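Local atomic coordinates of xylulose kinase (Bifidobacterium adolescentis ATCC 15703, PDB entry 3I8B), a protein that probably catalyses the ATP-dependent phosphorylation of D-xylulose to D-xylulose 5-phosphate, as a member of the FGGY family of carbohydrate kinases. Residues Asp274-Ser279 against His323-Ala328. Sequence-based numbering, arbitrary orientation.
Sequences DNAMAS and HYLPLA
Leu327 sets its CD1 methyl over the flat face of the Asn275 amide, 3.7 Å from CG, and the two side chains cross at about a right angle. The amide can thus present a face to apolar neighbours while OD1 accepts a weak hydrogen bond from Gln74, a residue predicted to bind the substrate. Leu325 packs alongside, its two methyls spanning the turn from Asn275 to Ser279. A chi1 of -167°, with CG anti to the backbone N, carries the branch toward the helix, where the methyls part. CD2 touches Asn275 CB and lies 3.9 Å from Ala276 N. CD1 comes within 4.0 Å of Ser279 OG. In the two-domain, actin-like architecture of FGGY kinases, the helix starting at Asp274, the predicted proton acceptor, follows strand 267-273 at the edge of the N-terminal sheet, and strand 324-330 belongs to the C-terminal sheet; the contact therefore joins the two domains. No hydrogen bond crosses between the segments, so the leucine methyls meet the helix by van der Waals packing alone. Ser279 OG instead turns back within its own helix, donating to Asn275 O at 2.8 Å. Since Ser279 N reaches Asn275 O from the opposite face of the carbonyl plane, two bonds grip one acceptor. Neighbouring strand 297-301 adds Val298 against both Asn275 and Leu327, and Ala300 against both leucines.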
ATOM      1  N   ASP A 274      -1.668   1.754  -4.619  1.00 10.86           N
ATOM      2  CA  ASP A 274      -2.854   0.902  -4.579  1.00 10.86           C
ATOM      3  C   ASP A 274      -3.655   0.994  -3.279  1.00 14.85           C
ATOM      4  O   ASP A 274      -4.871   1.145  -3.320  1.00 11.14           O
ATOM      5  CB  ASP A 274      -2.559  -0.556  -4.973  1.00 11.48           C
ATOM      6  CG  ASP A 274      -1.399  -1.175  -4.200  1.00 15.69           C
ATOM      7  OD1 ASP A 274      -0.978  -0.642  -3.149  1.00 15.25           O
ATOM      8  OD2 ASP A 274      -0.904  -2.214  -4.671  1.00 15.62           O
ATOM      9  N   ASN A 275      -2.994   0.897  -2.128  1.00 13.53           N
ATOM     10  CA  ASN A 275      -3.722   1.000  -0.863  1.00 11.06           C
ATOM     11  C   ASN A 275      -4.603   2.251  -0.750  1.00 11.79           C
ATOM     12  O   ASN A 275      -5.778   2.151  -0.386  1.00 12.58           O
ATOM     13  CB  ASN A 275      -2.764   0.909   0.316  1.00 12.77           C
ATOM     14  CG  ASN A 275      -2.193  -0.482   0.484  1.00 16.11           C
ATOM     15  OD1 ASN A 275      -0.974  -0.678   0.460  1.00 14.50           O
ATOM     16  ND2 ASN A 275      -3.077  -1.467   0.615  1.00 11.75           N
ATOM     17  N   ALA A 276      -4.036   3.421  -1.043  1.00  9.62           N
ATOM     18  CA  ALA A 276      -4.790   4.673  -1.007  1.00 10.53           C
ATOM     19  C   ALA A 276      -5.858   4.783  -2.104  1.00 11.33           C
ATOM     20  O   ALA A 276      -6.907   5.416  -1.919  1.00  8.58           O
ATOM     21  CB  ALA A 276      -3.848   5.872  -1.088  1.00 10.47           C
HETATM   22  N   MSE A 277      -5.580   4.205  -3.262  1.00 10.14           N
HETATM   23  CA  MSE A 277      -6.544   4.291  -4.341  1.00 12.50           C
HETATM   24  C   MSE A 277      -7.761   3.441  -3.958  1.00 13.03           C
HETATM   25  O   MSE A 277      -8.897   3.894  -4.092  1.00 12.20           O
HETATM   26  CB  MSE A 277      -5.928   3.863  -5.683  1.00 11.19           C
HETATM   27  CG  MSE A 277      -4.878   4.840  -6.223  1.00 10.87           C
HETATM   28 SE   MSE A 277      -5.578   6.218  -7.507  1.00 29.81          SE
HETATM   29  CE  MSE A 277      -6.568   7.332  -6.222  1.00  7.54           C
ATOM     30  N   ALA A 278      -7.515   2.233  -3.437  1.00 12.04           N
ATOM     31  CA  ALA A 278      -8.609   1.356  -3.015  1.00 11.40           C
ATOM     32  C   ALA A 278      -9.460   2.069  -1.977  1.00 12.40           C
ATOM     33  O   ALA A 278     -10.681   1.975  -2.004  1.00 10.57           O
ATOM     34  CB  ALA A 278      -8.076   0.038  -2.440  1.00 11.71           C
ATOM     35  N   SER A 279      -8.800   2.768  -1.052  1.00 13.55           N
ATOM     36  CA  SER A 279      -9.502   3.487   0.008  1.00 13.66           C
ATOM     37  C   SER A 279     -10.437   4.565  -0.562  1.00 13.85           C
ATOM     38  O   SER A 279     -11.572   4.722  -0.107  1.00 15.07           O
ATOM     39  CB  SER A 279      -8.514   4.087   1.004  1.00 13.24           C
ATOM     40  OG  SER A 279      -7.648   3.071   1.507  1.00 14.48           O
ATOM     41  N   HIS A 323      -4.923  13.761   2.807  1.00 12.35           N
ATOM     42  CA  HIS A 323      -4.735  13.391   4.203  1.00 16.27           C
ATOM     43  C   HIS A 323      -3.720  12.267   4.403  1.00 13.20           C
ATOM     44  O   HIS A 323      -2.766  12.140   3.635  1.00 11.03           O
ATOM     45  CB  HIS A 323      -6.088  13.058   4.839  1.00 16.15           C
ATOM     46  CG  HIS A 323      -7.037  14.212   4.818  1.00 18.68           C
ATOM     47  ND1 HIS A 323      -8.042  14.336   3.878  1.00 19.34           N
ATOM     48  CD2 HIS A 323      -7.114  15.317   5.597  1.00 16.18           C
ATOM     49  CE1 HIS A 323      -8.708  15.454   4.093  1.00 18.19           C
ATOM     50  NE2 HIS A 323      -8.163  16.071   5.129  1.00 19.15           N
ATOM     51  N   TYR A 324      -3.936  11.441   5.422  1.00 13.57           N
ATOM     52  CA  TYR A 324      -2.920  10.469   5.806  1.00 14.60           C
ATOM     53  C   TYR A 324      -3.429   9.040   5.913  1.00 14.53           C
ATOM     54  O   TYR A 324      -4.595   8.806   6.243  1.00 15.32           O
ATOM     55  CB  TYR A 324      -2.196  10.942   7.071  1.00 10.61           C
ATOM     56  CG  TYR A 324      -1.473  12.233   6.790  1.00 13.93           C
ATOM     57  CD1 TYR A 324      -0.177  12.228   6.273  1.00 12.41           C
ATOM     58  CD2 TYR A 324      -2.095  13.458   6.984  1.00 13.32           C
ATOM     59  CE1 TYR A 324       0.479  13.407   5.969  1.00 16.23           C
ATOM     60  CE2 TYR A 324      -1.437  14.652   6.682  1.00 17.25           C
ATOM     61  CZ  TYR A 324      -0.153  14.613   6.168  1.00 12.45           C
ATOM     62  OH  TYR A 324       0.516  15.780   5.870  1.00 17.94           O
ATOM     63  N   LEU A 325      -2.531   8.105   5.602  1.00 12.85           N
ATOM     64  CA  LEU A 325      -2.818   6.676   5.555  1.00 13.54           C
ATOM     65  C   LEU A 325      -1.839   5.852   6.418  1.00 14.33           C
ATOM     66  O   LEU A 325      -0.925   5.195   5.901  1.00 12.32           O
ATOM     67  CB  LEU A 325      -2.769   6.185   4.102  1.00 12.03           C
ATOM     68  CG  LEU A 325      -3.336   4.787   3.831  1.00 12.88           C
ATOM     69  CD1 LEU A 325      -4.844   4.869   3.766  1.00 16.49           C
ATOM     70  CD2 LEU A 325      -2.781   4.220   2.535  1.00 11.18           C
ATOM     71  N   PRO A 326      -2.011   5.907   7.745  1.00 14.31           N
ATOM     72  CA  PRO A 326      -1.270   4.967   8.596  1.00 16.82           C
ATOM     73  C   PRO A 326      -1.588   3.551   8.155  1.00 16.21           C
ATOM     74  O   PRO A 326      -2.758   3.181   8.087  1.00 13.39           O
ATOM     75  CB  PRO A 326      -1.853   5.223   9.996  1.00 17.06           C
ATOM     76  CG  PRO A 326      -3.168   5.965   9.736  1.00 13.90           C
ATOM     77  CD  PRO A 326      -2.822   6.833   8.553  1.00 16.38           C
ATOM     78  N   LEU A 327      -0.559   2.766   7.858  1.00 13.80           N
ATOM     79  CA  LEU A 327      -0.761   1.456   7.264  1.00 14.98           C
ATOM     80  C   LEU A 327      -0.017   0.379   8.046  1.00 17.68           C
ATOM     81  O   LEU A 327       1.201   0.451   8.205  1.00 16.21           O
ATOM     82  CB  LEU A 327      -0.276   1.463   5.820  1.00 18.39           C
ATOM     83  CG  LEU A 327      -0.647   0.195   5.059  1.00 19.32           C
ATOM     84  CD1 LEU A 327      -1.723   0.509   4.042  1.00 18.67           C
ATOM     85  CD2 LEU A 327       0.590  -0.367   4.374  1.00 23.09           C
ATOM     86  N   ALA A 328      -0.761  -0.614   8.523  1.00 16.30           N
ATOM     87  CA  ALA A 328      -0.219  -1.651   9.384  1.00 21.36           C
ATOM     88  C   ALA A 328      -0.274  -3.011   8.714  1.00 20.81           C
ATOM     89  O   ALA A 328      -1.349  -3.604   8.585  1.00 20.45           O
ATOM     90  CB  ALA A 328      -0.984  -1.687  10.692  1.00 18.27           C
TER